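Local structure of immunoreactive 84kD antigen PG93 (Porphyromonas gingivalis, 5M11) at residues L112-I117 and S235-T240; G688-G693 and T717-W722; E362-G367 and G401-R406; A47-K52 and A303-F308. The protein serves as an essential cell-surface component of the type IX secretion system in Porphyromonas gingivalis and binds zinc and calcium ions. One frame throughout, in Å; residues are numbered along the deposited sequence.

Contact 1. Residues L112-I117 and S235-T240; sequences LNRLLI and SRLYVT
Arg114 reaches across from strand 114-117 to meet Leu237 and Val239 of strand 236-239, and its guanidinium makes up the close part of the contact. The two strands run nearly parallel, 23° apart, but with axes 9.1 Å from each other they are too far for backbone pairing, so a long side chain fills the distance. The Arg114 chain leaves with CG anti to the backbone N (chi1 -170°), then bends at chi2 and chi3, which swings the flat group over to the other strand. There it points an edge at the carbonyl of Leu237: NH1 lies 3.3 Å and NH2 3.4 Å from Leu237 O, two weak hydrogen bonds sharing one acceptor in the guanidinium plane. Val239 covers one face, with CG2 3.5 Å from Arg114 CZ and over the centre of the group. Leu237 adds CD2, 3.7 Å from Arg114 NH2.

Farther along, the contact is loose. Leu116 CD1 and Val239 CG1 come no nearer than 4.4 Å, and Tyr238 points away at CB, its OH hydrogen-bonded to Val269 O. The stronger polar partner of Arg114 is Asp152, which takes NE in a salt bridge from strand 150-155. Both strands are first in their four-stranded propeller blades and face each other across the central channel; Leu115 packs on strand 65-71, innermost in the preceding blade, and Leu237 on strand 244-247 of its own.

Contact 2. Residues G688-G693 and T717-W722; sequences GVTIAG and TTEVKW
Val689 to Ile691 and Val720 to Trp722 pair as antiparallel strands, forming one side of the three-stranded sheet 675-677, 689-692, 720-722 in the C-terminal beta domain. Two hydrogen-bonded pairs flank a non-hydrogen-bonded one. Val689 and Trp722 exchange two backbone hydrogen bonds, Trp722 N lying 2.9 Å from Val689 O in a nearly straight one (179°); Ile691 and Val720 do likewise, with Ile691 N 2.7 Å from Val720 O. The middle pair, Thr690 and Lys721, is joined by side chains lying alongside each other. A bend at chi4 (-83°) folds the ammonium back onto the threonine, and Lys721 NZ donates to Thr690 OG1 at 2.9 Å.

On the other face Val689 and Trp722 also run side by side. Val689 CG2 sits at the edge of the indole, 3.8 Å from Trp722 CE3, while Phe754 of strand 749-756 touches both residues and Tyr711 meets the indole ring at a slant.

The sheet is thus two-sided: Val689, Ile691, Val720 and Trp722 make an apolar face, packed on the second sheet at its Val689 and Trp722 end, whereas the ammonium of exposed Lys721 is probably steadied by the neutral Thr690 hydroxyl rather than by a charge across the contact.

Contact 3. Residues E362-G367 and G401-R406; sequences EQLGGG and GKAIAR
The end of helix 357-364 and the glycine run after it lie along strand 402-406, in directions 21° apart, with Gln363 and Ala403 the nearest pair of residues at 6.2 Å between CA atoms. No hydrogen bond crosses the contact; side chains from the last turn of the helix rest on the strand.

Leu364 does most of the work. Its two methyls take different parts of the strand: CD1 lies 3.9 Å from Ala403 CB and the same distance from Arg406 CB, while Leu364 CD2 settles against the backbone, 3.3 Å from Ala403 O and 3.5 Å from Ala405 N. That backbone is reshaped by a classic beta bulge, in which Ile404 and Ala405 both face Glu397. The side chain of Phe396, on the adjoining strand 394-399, also touches Leu364.

Gln363 runs out as an extended chain and crosses Lys402 at about a right angle, bringing OE1 to 3.3 Å from Lys402 CG; its NE2 turns back to a weak hydrogen bond with Thr359 O of its own helix. Arg406 crosses Leu364 at a similar angle, touching it through its CB, and its NH1 is hydrogen-bonded to Asn393 O. At Gly365 the chain leaves helical geometry with a positive phi (69°) and heads off alongside the strand.

Ile404 points away from the helix at CB, its side chain about 4 Å from that of Lys399, a zinc ligand. A short helix after the outer strand of one blade, packed on the outermost strand 402-407 of the next, is an inter-blade contact at the rim of the second beta-propeller.

Contact 4. Residues A47-K52 and A303-F308; sequences APHEAK and AMPVAF
His49 and Pro305 slide past each other in opposite directions, so the imidazole is laid alongside the pyrrolidine ring with its CE1 corner foremost. That corner meets two ring atoms at once: His49 CE1 is 3.5 Å from Pro305 CB and equally far from Pro305 CG. The next atom round the imidazole faces the main chain, with His49 NE2 modelled 2.8 Å from Pro305 O, but the exact placement of the ring against this carbonyl is doubtful. His49 NE2 also lies 4.4 Å from Ala307 CB. On its own side of the contact, His49 touches Val43.

The second meeting place lies farther along both loops. Phe308 has CG anti to its carbonyl carbon (chi1 -49°), which directs the phenyl ring at Ala51, whose methyl comes 3.4 Å from Phe308 CZ at an oblique angle to the ring. Lys52 presents its backbone rather than its side chain: Lys52 N lies at the ring edge, in plane, 3.8 Å from CZ of Phe308. The polar end of Lys52 has other partners, with NZ hydrogen-bonded to Ser58 OG and in a cation-pi contact with Phe54. Val306 points away from the 47-52 loop at CB and, like Phe308, touches Ile19.

Neither segment is regular structure. Residues 47-52 form the turn into the outer strand 52-54 of the first blade, and residues 303-308 carry the chain out of the last blade's outer strand 302-303 toward the second propeller. The two loops thus join the first and last blades of the N-terminal beta-propeller, whose ring closes without a shared strand.

The contacts are spread over three domains and none touches another. Contacts 1 and 4 belong to the first seven-bladed propeller, with centres about 25 Å apart: contact 1 spans its channel, contact 4 lies where its last blade meets its first, and along the chain contact 1 is nested inside the loop that contact 4 closes. Contact 3 follows in the second propeller, its centre about 32 Å from that of contact 4, and contact 2 comes last, in the C-terminal beta domain, its centre about 51 Å from that of contact 3. Each contact lies within one domain, and the first propeller is inserted after strand 13-16, which closes the second.

Contact 1. Residues L112-I117 and S235-T240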
loop_
_atom_site.group_PDB
_atom_site.type_symbol
_atom_site.label_atom_id
_atom_site.label_comp_id
_atom_site.label_asym_id
_atom_site.label_seq_id
_atom_site.Cartn_x
_atom_site.Cartn_y
_atom_site.Cartn_z
ATOM N N LEU A 112 -5.876 13.931 -14.409
ATOM C CA LEU A 112 -5.837 13.794 -15.873
ATOM C C LEU A 112 -7.235 13.487 -16.377
ATOM O O LEU A 112 -7.953 12.686 -15.785
ATOM C CB LEU A 112 -4.838 12.718 -16.321
ATOM C CG LEU A 112 -4.417 12.751 -17.775
ATOM C CD1 LEU A 112 -3.210 13.613 -17.977
ATOM C CD2 LEU A 112 -4.104 11.352 -18.255
ATOM N N ASN A 113 -7.622 14.133 -17.456
ATOM C CA ASN A 113 -8.932 13.973 -18.074
ATOM C C ASN A 113 -8.784 13.255 -19.412
ATOM O O ASN A 113 -9.643 12.449 -19.763
ATOM C CB ASN A 113 -9.620 15.349 -18.244
ATOM C CG ASN A 113 -9.649 16.217 -16.990
ATOM O OD1 ASN A 113 -10.068 15.802 -15.890
ATOM N ND2 ASN A 113 -9.205 17.456 -17.132
ATOM N N ARG A 114 -7.691 13.529 -20.159
ATOM C CA ARG A 114 -7.453 12.889 -21.459
ATOM C C ARG A 114 -5.957 12.684 -21.727
ATOM O O ARG A 114 -5.142 13.580 -21.486
ATOM C CB ARG A 114 -8.105 13.703 -22.606
ATOM C CG ARG A 114 -8.124 13.012 -23.974
ATOM C CD ARG A 114 -9.072 11.826 -24.055
ATOM N NE ARG A 114 -10.488 12.209 -24.008
ATOM C CZ ARG A 114 -11.476 11.390 -23.639
ATOM N NH1 ARG A 114 -11.213 10.145 -23.272
ATOM N NH2 ARG A 114 -12.732 11.813 -23.640
ATOM N N LEU A 115 -5.614 11.485 -22.214
ATOM C CA LEU A 115 -4.270 11.099 -22.633
ATOM C C LEU A 115 -4.411 10.663 -24.060
ATOM O O LEU A 115 -4.774 9.524 -24.330
ATOM C CB LEU A 115 -3.691 10.000 -21.721
ATOM C CG LEU A 115 -2.304 9.379 -21.980
ATOM C CD1 LEU A 115 -1.291 10.386 -22.483
ATOM C CD2 LEU A 115 -1.787 8.706 -20.719
ATOM N N LEU A 116 -4.239 11.609 -24.968
ATOM C CA LEU A 116 -4.395 11.417 -26.391
ATOM C C LEU A 116 -3.043 11.218 -27.080
ATOM O O LEU A 116 -2.226 12.131 -27.084
ATOM C CB LEU A 116 -5.122 12.654 -26.956
ATOM C CG LEU A 116 -5.437 12.623 -28.439
ATOM C CD1 LEU A 116 -6.598 11.685 -28.735
ATOM C CD2 LEU A 116 -5.735 14.005 -28.937
ATOM N N ILE A 117 -2.811 10.050 -27.689
ATOM C CA ILE A 117 -1.557 9.807 -28.440
ATOM C C ILE A 117 -1.828 9.910 -29.958
ATOM O O ILE A 117 -2.575 9.095 -30.517
ATOM C CB ILE A 117 -0.876 8.461 -28.081
ATOM C CG1 ILE A 117 -0.407 8.465 -26.610
ATOM C CG2 ILE A 117 0.253 8.158 -29.075
ATOM C CD1 ILE A 117 0.417 7.322 -26.177
ATOM N N SER A 235 -22.898 9.811 -18.932
ATOM C CA SER A 235 -22.295 8.754 -19.740
ATOM C C SER A 235 -20.818 9.036 -19.841
ATOM O O SER A 235 -20.428 10.204 -19.714
ATOM C CB SER A 235 -22.924 8.723 -21.129
ATOM O OG SER A 235 -24.079 7.906 -21.139
ATOM N N ARG A 236 -19.988 8.002 -20.070
ATOM C CA ARG A 236 -18.538 8.193 -20.198
ATOM C C ARG A 236 -18.119 8.058 -21.671
ATOM O O ARG A 236 -18.695 7.235 -22.389
ATOM C CB ARG A 236 -17.779 7.181 -19.315
ATOM C CG ARG A 236 -17.880 7.429 -17.805
ATOM C CD ARG A 236 -18.168 6.151 -17.011
ATOM N NE ARG A 236 -19.582 5.771 -17.070
ATOM C CZ ARG A 236 -20.043 4.538 -16.894
ATOM N NH1 ARG A 236 -19.208 3.542 -16.624
ATOM N NH2 ARG A 236 -21.347 4.292 -16.981
ATOM N N LEU A 237 -17.123 8.847 -22.121
ATOM C CA LEU A 237 -16.589 8.768 -23.496
ATOM C C LEU A 237 -15.159 8.252 -23.491
ATOM O O LEU A 237 -14.278 8.891 -22.926
ATOM C CB LEU A 237 -16.658 10.120 -24.259
ATOM C CG LEU A 237 -15.799 10.278 -25.539
ATOM C CD1 LEU A 237 -16.391 9.550 -26.722
ATOM C CD2 LEU A 237 -15.682 11.701 -25.932
ATOM N N TYR A 238 -14.928 7.119 -24.155
ATOM C CA TYR A 238 -13.600 6.528 -24.318
ATOM C C TYR A 238 -13.245 6.705 -25.756
ATOM O O TYR A 238 -14.021 6.354 -26.649
ATOM C CB TYR A 238 -13.546 5.058 -23.855
ATOM C CG TYR A 238 -14.034 4.929 -22.432
ATOM C CD1 TYR A 238 -13.575 5.792 -21.440
ATOM C CD2 TYR A 238 -15.069 4.064 -22.106
ATOM C CE1 TYR A 238 -14.094 5.756 -20.148
ATOM C CE2 TYR A 238 -15.594 4.016 -20.814
ATOM C CZ TYR A 238 -15.098 4.864 -19.837
ATOM O OH TYR A 238 -15.572 4.831 -18.553
ATOM N N VAL A 239 -12.138 7.381 -25.970
ATOM C CA VAL A 239 -11.608 7.698 -27.287
ATOM C C VAL A 239 -10.660 6.572 -27.661
ATOM O O VAL A 239 -9.983 5.998 -26.804
ATOM C CB VAL A 239 -10.974 9.121 -27.342
ATOM C CG1 VAL A 239 -10.450 9.462 -28.737
ATOM C CG2 VAL A 239 -12.003 10.170 -26.918
ATOM N N THR A 240 -10.690 6.206 -28.945
ATOM C CA THR A 240 -9.928 5.120 -29.535
ATOM C C THR A 240 -9.707 5.478 -31.019
ATOM O O THR A 240 -10.496 6.227 -31.613
ATOM C CB THR A 240 -10.735 3.822 -29.259
ATOM O OG1 THR A 240 -10.373 3.278 -27.987
ATOM C CG2 THR A 240 -10.623 2.804 -30.312
#

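Contact 2. Residues G688-G693 and T717-W722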
loop_
_atom_site.group_PDB
_atom_site.type_symbol
_atom_site.label_atom_id
_atom_site.label_comp_id
_atom_site.label_asym_id
_atom_site.label_seq_id
_atom_site.Cartn_x
_atom_site.Cartn_y
_atom_site.Cartn_z
ATOM N N GLY A 688 33.945 0.904 -2.902
ATOM C CA GLY A 688 34.473 -0.228 -2.131
ATOM C C GLY A 688 33.818 -1.563 -2.450
ATOM O O GLY A 688 33.406 -1.780 -3.594
ATOM N N VAL A 689 33.710 -2.483 -1.445
ATOM C CA VAL A 689 33.070 -3.806 -1.634
ATOM C C VAL A 689 31.841 -3.984 -0.726
ATOM O O VAL A 689 31.757 -3.373 0.346
ATOM C CB VAL A 689 34.014 -5.035 -1.497
ATOM C CG1 VAL A 689 35.096 -5.032 -2.567
ATOM C CG2 VAL A 689 34.615 -5.156 -0.103
ATOM N N THR A 690 30.906 -4.850 -1.167
ATOM C CA THR A 690 29.693 -5.209 -0.437
ATOM C C THR A 690 29.647 -6.725 -0.212
ATOM O O THR A 690 29.688 -7.497 -1.183
ATOM C CB THR A 690 28.435 -4.720 -1.179
ATOM O OG1 THR A 690 28.542 -3.310 -1.363
ATOM C CG2 THR A 690 27.118 -5.067 -0.439
ATOM N N ILE A 691 29.573 -7.141 1.078
ATOM C CA ILE A 691 29.385 -8.539 1.475
ATOM C C ILE A 691 27.906 -8.739 1.448
ATOM O O ILE A 691 27.197 -7.969 2.088
ATOM C CB ILE A 691 30.015 -8.956 2.848
ATOM C CG1 ILE A 691 31.503 -8.494 3.018
ATOM C CG2 ILE A 691 29.863 -10.464 3.095
ATOM C CD1 ILE A 691 32.460 -8.825 1.907
ATOM N N ALA A 692 27.423 -9.705 0.668
ATOM C CA ALA A 692 25.989 -9.944 0.562
ATOM C C ALA A 692 25.661 -11.431 0.748
ATOM O O ALA A 692 26.582 -12.246 0.878
ATOM C CB ALA A 692 25.474 -9.430 -0.772
ATOM N N GLY A 693 24.361 -11.748 0.828
ATOM C CA GLY A 693 23.856 -13.095 1.075
ATOM C C GLY A 693 24.100 -13.591 2.494
ATOM O O GLY A 693 24.009 -14.797 2.750
ATOM N N THR A 717 21.795 -6.574 8.667
ATOM C CA THR A 717 20.826 -7.054 7.692
ATOM C C THR A 717 21.454 -8.273 6.944
ATOM O O THR A 717 22.084 -9.125 7.562
ATOM C CB THR A 717 20.403 -5.872 6.771
ATOM O OG1 THR A 717 19.422 -6.300 5.811
ATOM C CG2 THR A 717 21.599 -5.196 6.061
ATOM N N THR A 718 21.255 -8.353 5.634
ATOM C CA THR A 718 21.717 -9.399 4.720
ATOM C C THR A 718 23.034 -8.947 4.102
ATOM O O THR A 718 23.758 -9.753 3.515
ATOM C CB THR A 718 20.612 -9.689 3.654
ATOM O OG1 THR A 718 19.547 -8.708 3.715
ATOM C CG2 THR A 718 20.013 -11.076 3.822
ATOM N N GLU A 719 23.361 -7.653 4.276
ATOM C CA GLU A 719 24.562 -7.033 3.742
ATOM C C GLU A 719 25.432 -6.378 4.821
ATOM O O GLU A 719 24.947 -5.933 5.869
ATOM C CB GLU A 719 24.184 -5.968 2.694
ATOM C CG GLU A 719 23.821 -6.516 1.323
ATOM C CD GLU A 719 23.136 -5.560 0.357
ATOM O OE1 GLU A 719 23.210 -4.327 0.574
ATOM O OE2 GLU A 719 22.553 -6.047 -0.641
ATOM N N VAL A 720 26.732 -6.316 4.520
ATOM C CA VAL A 720 27.826 -5.672 5.264
ATOM C C VAL A 720 28.678 -4.964 4.180
ATOM O O VAL A 720 28.859 -5.517 3.095
ATOM C CB VAL A 720 28.627 -6.687 6.154
ATOM C CG1 VAL A 720 30.006 -6.158 6.550
ATOM C CG2 VAL A 720 27.840 -7.078 7.401
ATOM N N LYS A 721 29.128 -3.730 4.434
ATOM C CA LYS A 721 29.940 -3.009 3.450
ATOM C C LYS A 721 31.321 -2.654 4.020
ATOM O O LYS A 721 31.473 -2.427 5.229
ATOM C CB LYS A 721 29.222 -1.752 2.925
ATOM C CG LYS A 721 28.052 -2.085 2.006
ATOM C CD LYS A 721 27.418 -0.854 1.349
ATOM C CE LYS A 721 26.080 -1.166 0.696
ATOM N NZ LYS A 721 26.218 -1.731 -0.679
ATOM N N TRP A 722 32.330 -2.644 3.132
ATOM C CA TRP A 722 33.701 -2.282 3.466
ATOM C C TRP A 722 34.198 -1.223 2.483
ATOM O O TRP A 722 34.073 -1.403 1.269
ATOM C CB TRP A 722 34.618 -3.521 3.474
ATOM C CG TRP A 722 36.027 -3.241 3.934
ATOM C CD1 TRP A 722 36.406 -2.508 5.021
ATOM C CD2 TRP A 722 37.239 -3.751 3.352
ATOM N NE1 TRP A 722 37.777 -2.501 5.134
ATOM C CE2 TRP A 722 38.315 -3.254 4.122
ATOM C CE3 TRP A 722 37.523 -4.587 2.253
ATOM C CZ2 TRP A 722 39.650 -3.545 3.818
ATOM C CZ3 TRP A 722 38.846 -4.894 1.972
ATOM C CH2 TRP A 722 39.891 -4.372 2.743
#

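Contact 3. Residues E362-G367 and G401-R406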
loop_
_atom_site.group_PDB
_atom_site.type_symbol
_atom_site.label_atom_id
_atom_site.label_comp_id
_atom_site.label_asym_id
_atom_site.label_seq_id
_atom_site.Cartn_x
_atom_site.Cartn_y
_atom_site.Cartn_z
ATOM N N GLU A 362 -22.998 -13.707 3.000
ATOM C CA GLU A 362 -23.648 -14.874 2.375
ATOM C C GLU A 362 -23.491 -16.120 3.234
ATOM O O GLU A 362 -24.440 -16.894 3.360
ATOM C CB GLU A 362 -23.065 -15.161 0.975
ATOM C CG GLU A 362 -23.515 -14.204 -0.119
ATOM C CD GLU A 362 -22.724 -14.222 -1.418
ATOM O OE1 GLU A 362 -21.585 -14.747 -1.439
ATOM O OE2 GLU A 362 -23.237 -13.660 -2.413
ATOM N N GLN A 363 -22.276 -16.327 3.790
ATOM C CA GLN A 363 -21.900 -17.468 4.628
ATOM C C GLN A 363 -22.643 -17.460 5.958
ATOM O O GLN A 363 -22.964 -18.529 6.483
ATOM C CB GLN A 363 -20.389 -17.474 4.881
ATOM C CG GLN A 363 -19.577 -17.992 3.706
ATOM C CD GLN A 363 -18.112 -17.667 3.821
ATOM O OE1 GLN A 363 -17.245 -18.517 3.610
ATOM N NE2 GLN A 363 -17.794 -16.421 4.129
ATOM N N LEU A 364 -22.904 -16.267 6.514
ATOM C CA LEU A 364 -23.608 -16.163 7.786
ATOM C C LEU A 364 -25.086 -15.881 7.587
ATOM O O LEU A 364 -25.904 -16.338 8.397
ATOM C CB LEU A 364 -22.981 -15.109 8.691
ATOM C CG LEU A 364 -21.708 -15.558 9.374
ATOM C CD1 LEU A 364 -20.959 -14.390 9.967
ATOM C CD2 LEU A 364 -21.991 -16.593 10.410
ATOM N N GLY A 365 -25.410 -15.134 6.526
ATOM C CA GLY A 365 -26.772 -14.763 6.164
ATOM C C GLY A 365 -27.433 -13.788 7.118
ATOM O O GLY A 365 -27.127 -13.753 8.321
ATOM N N GLY A 366 -28.359 -13.010 6.578
ATOM C CA GLY A 366 -29.120 -12.066 7.379
ATOM C C GLY A 366 -28.705 -10.619 7.281
ATOM O O GLY A 366 -27.892 -10.243 6.433
ATOM N N GLY A 367 -29.295 -9.830 8.170
ATOM C CA GLY A 367 -29.123 -8.391 8.259
ATOM C C GLY A 367 -28.076 -7.934 9.246
ATOM O O GLY A 367 -28.326 -7.883 10.454
ATOM N N GLY A 401 -11.884 -21.988 6.778
ATOM C CA GLY A 401 -12.092 -21.219 5.550
ATOM C C GLY A 401 -13.466 -20.635 5.293
ATOM O O GLY A 401 -13.785 -20.305 4.140
ATOM N N LYS A 402 -14.274 -20.480 6.359
ATOM C CA LYS A 402 -15.633 -19.927 6.297
ATOM C C LYS A 402 -15.964 -19.197 7.595
ATOM O O LYS A 402 -15.372 -19.514 8.630
ATOM C CB LYS A 402 -16.669 -21.051 6.049
ATOM C CG LYS A 402 -16.713 -21.622 4.629
ATOM C CD LYS A 402 -17.669 -22.793 4.509
ATOM C CE LYS A 402 -17.557 -23.481 3.167
ATOM N NZ LYS A 402 -18.609 -24.521 2.991
ATOM N N ALA A 403 -16.906 -18.234 7.555
ATOM C CA ALA A 403 -17.318 -17.513 8.765
ATOM C C ALA A 403 -18.422 -18.292 9.425
ATOM O O ALA A 403 -19.547 -18.312 8.923
ATOM C CB ALA A 403 -17.776 -16.101 8.429
ATOM N N ILE A 404 -18.113 -18.968 10.531
ATOM C CA ILE A 404 -19.105 -19.815 11.203
ATOM C C ILE A 404 -20.049 -19.028 12.173
ATOM O O ILE A 404 -21.140 -19.542 12.433
ATOM C CB ILE A 404 -18.455 -21.036 11.914
ATOM C CG1 ILE A 404 -17.432 -20.628 12.987
ATOM C CG2 ILE A 404 -17.838 -22.002 10.904
ATOM C CD1 ILE A 404 -17.313 -21.647 14.153
ATOM N N ALA A 405 -19.678 -17.814 12.702
ATOM C CA ALA A 405 -20.581 -17.097 13.625
ATOM C C ALA A 405 -20.359 -15.591 13.698
ATOM O O ALA A 405 -19.227 -15.138 13.588
ATOM C CB ALA A 405 -20.455 -17.671 15.036
ATOM N N ARG A 406 -21.454 -14.830 13.971
ATOM C CA ARG A 406 -21.459 -13.384 14.261
ATOM C C ARG A 406 -22.060 -13.147 15.671
ATOM O O ARG A 406 -23.217 -13.494 15.938
ATOM C CB ARG A 406 -22.189 -12.531 13.201
ATOM C CG ARG A 406 -22.197 -11.051 13.587
ATOM C CD ARG A 406 -22.988 -10.166 12.662
ATOM N NE ARG A 406 -24.401 -10.078 13.041
ATOM C CZ ARG A 406 -24.950 -9.062 13.700
ATOM N NH1 ARG A 406 -24.212 -8.022 14.072
ATOM N NH2 ARG A 406 -26.244 -9.073 13.988
#

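Contact 4. Residues A47-K52 and A303-F308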
loop_
_atom_site.group_PDB
_atom_site.type_symbol
_atom_site.label_atom_id
_atom_site.label_comp_id
_atom_site.label_asym_id
_atom_site.label_seq_id
_atom_site.Cartn_x
_atom_site.Cartn_y
_atom_site.Cartn_z
ATOM N N ALA A 47 -1.793 -15.867 -27.785
ATOM C CA ALA A 47 -1.175 -16.892 -26.951
ATOM C C ALA A 47 -1.883 -16.987 -25.575
ATOM O O ALA A 47 -2.394 -15.967 -25.087
ATOM C CB ALA A 47 0.304 -16.587 -26.769
ATOM N N PRO A 48 -1.924 -18.197 -24.939
ATOM C CA PRO A 48 -2.582 -18.316 -23.622
ATOM C C PRO A 48 -1.802 -17.598 -22.512
ATOM O O PRO A 48 -0.910 -18.183 -21.869
ATOM C CB PRO A 48 -2.648 -19.825 -23.392
ATOM C CG PRO A 48 -1.522 -20.371 -24.177
ATOM C CD PRO A 48 -1.377 -19.496 -25.383
ATOM N N HIS A 49 -2.151 -16.299 -22.311
ATOM C CA HIS A 49 -1.594 -15.372 -21.322
ATOM C C HIS A 49 -0.114 -15.055 -21.579
ATOM O O HIS A 49 0.214 -14.521 -22.638
ATOM C CB HIS A 49 -1.797 -15.870 -19.875
ATOM C CG HIS A 49 -2.913 -15.198 -19.143
ATOM N ND1 HIS A 49 -4.236 -15.492 -19.422
ATOM C CD2 HIS A 49 -2.866 -14.302 -18.129
ATOM C CE1 HIS A 49 -4.945 -14.752 -18.591
ATOM N NE2 HIS A 49 -4.168 -14.019 -17.793
ATOM N N GLU A 50 0.766 -15.411 -20.604
ATOM C CA GLU A 50 2.200 -15.110 -20.466
ATOM C C GLU A 50 2.277 -13.622 -20.080
ATOM O O GLU A 50 3.156 -12.878 -20.524
ATOM C CB GLU A 50 3.046 -15.482 -21.708
ATOM C CG GLU A 50 4.473 -15.894 -21.375
ATOM C CD GLU A 50 5.522 -14.804 -21.500
ATOM O OE1 GLU A 50 6.031 -14.599 -22.625
ATOM O OE2 GLU A 50 5.854 -14.170 -20.472
ATOM N N ALA A 51 1.303 -13.206 -19.237
ATOM C CA ALA A 51 1.071 -11.858 -18.703
ATOM C C ALA A 51 2.190 -11.402 -17.724
ATOM O O ALA A 51 3.079 -12.202 -17.373
ATOM C CB ALA A 51 -0.276 -11.843 -18.004
ATOM N N LYS A 52 2.146 -10.117 -17.282
ATOM C CA LYS A 52 3.177 -9.579 -16.384
ATOM C C LYS A 52 2.634 -8.438 -15.524
ATOM O O LYS A 52 1.923 -7.582 -16.035
ATOM C CB LYS A 52 4.369 -9.081 -17.243
ATOM C CG LYS A 52 5.620 -8.611 -16.495
ATOM C CD LYS A 52 6.650 -8.005 -17.463
ATOM C CE LYS A 52 7.910 -7.540 -16.783
ATOM N NZ LYS A 52 7.663 -6.389 -15.880
ATOM N N ALA A 303 -15.189 -12.698 -21.631
ATOM C CA ALA A 303 -14.319 -12.409 -20.484
ATOM C C ALA A 303 -12.822 -12.720 -20.722
ATOM O O ALA A 303 -12.475 -13.669 -21.428
ATOM C CB ALA A 303 -14.804 -13.176 -19.269
ATOM N N MET A 304 -11.954 -11.880 -20.132
ATOM C CA MET A 304 -10.497 -12.005 -20.162
ATOM C C MET A 304 -10.046 -12.608 -18.838
ATOM O O MET A 304 -10.580 -12.212 -17.797
ATOM C CB MET A 304 -9.817 -10.645 -20.390
ATOM C CG MET A 304 -9.766 -10.201 -21.824
ATOM S SD MET A 304 -8.290 -10.828 -22.648
ATOM C CE MET A 304 -9.067 -11.895 -23.910
ATOM N N PRO A 305 -9.075 -13.550 -18.826
ATOM C CA PRO A 305 -8.705 -14.192 -17.555
ATOM C C PRO A 305 -7.603 -13.467 -16.768
ATOM O O PRO A 305 -6.694 -12.861 -17.342
ATOM C CB PRO A 305 -8.253 -15.588 -17.987
ATOM C CG PRO A 305 -8.245 -15.574 -19.529
ATOM C CD PRO A 305 -8.352 -14.163 -19.957
ATOM N N VAL A 306 -7.709 -13.513 -15.432
ATOM C CA VAL A 306 -6.737 -12.902 -14.527
ATOM C C VAL A 306 -6.247 -14.032 -13.617
ATOM O O VAL A 306 -6.922 -14.410 -12.657
ATOM C CB VAL A 306 -7.312 -11.660 -13.775
ATOM C CG1 VAL A 306 -6.434 -11.244 -12.597
ATOM C CG2 VAL A 306 -7.518 -10.479 -14.726
ATOM N N ALA A 307 -5.108 -14.633 -13.992
ATOM C CA ALA A 307 -4.491 -15.735 -13.257
ATOM C C ALA A 307 -3.768 -15.213 -12.008
ATOM O O ALA A 307 -3.498 -15.990 -11.082
ATOM C CB ALA A 307 -3.525 -16.482 -14.160
ATOM N N PHE A 308 -3.486 -13.886 -11.975
ATOM C CA PHE A 308 -2.809 -13.215 -10.864
ATOM C C PHE A 308 -3.599 -13.302 -9.578
ATOM O O PHE A 308 -4.764 -12.889 -9.532
ATOM C CB PHE A 308 -2.550 -11.732 -11.157
ATOM C CG PHE A 308 -1.907 -11.397 -12.476
ATOM C CD1 PHE A 308 -0.523 -11.393 -12.611
ATOM C CD2 PHE A 308 -2.679 -11.003 -13.566
ATOM C CE1 PHE A 308 0.075 -11.033 -13.822
ATOM C CE2 PHE A 308 -2.081 -10.651 -14.775
ATOM C CZ PHE A 308 -0.709 -10.653 -14.890
#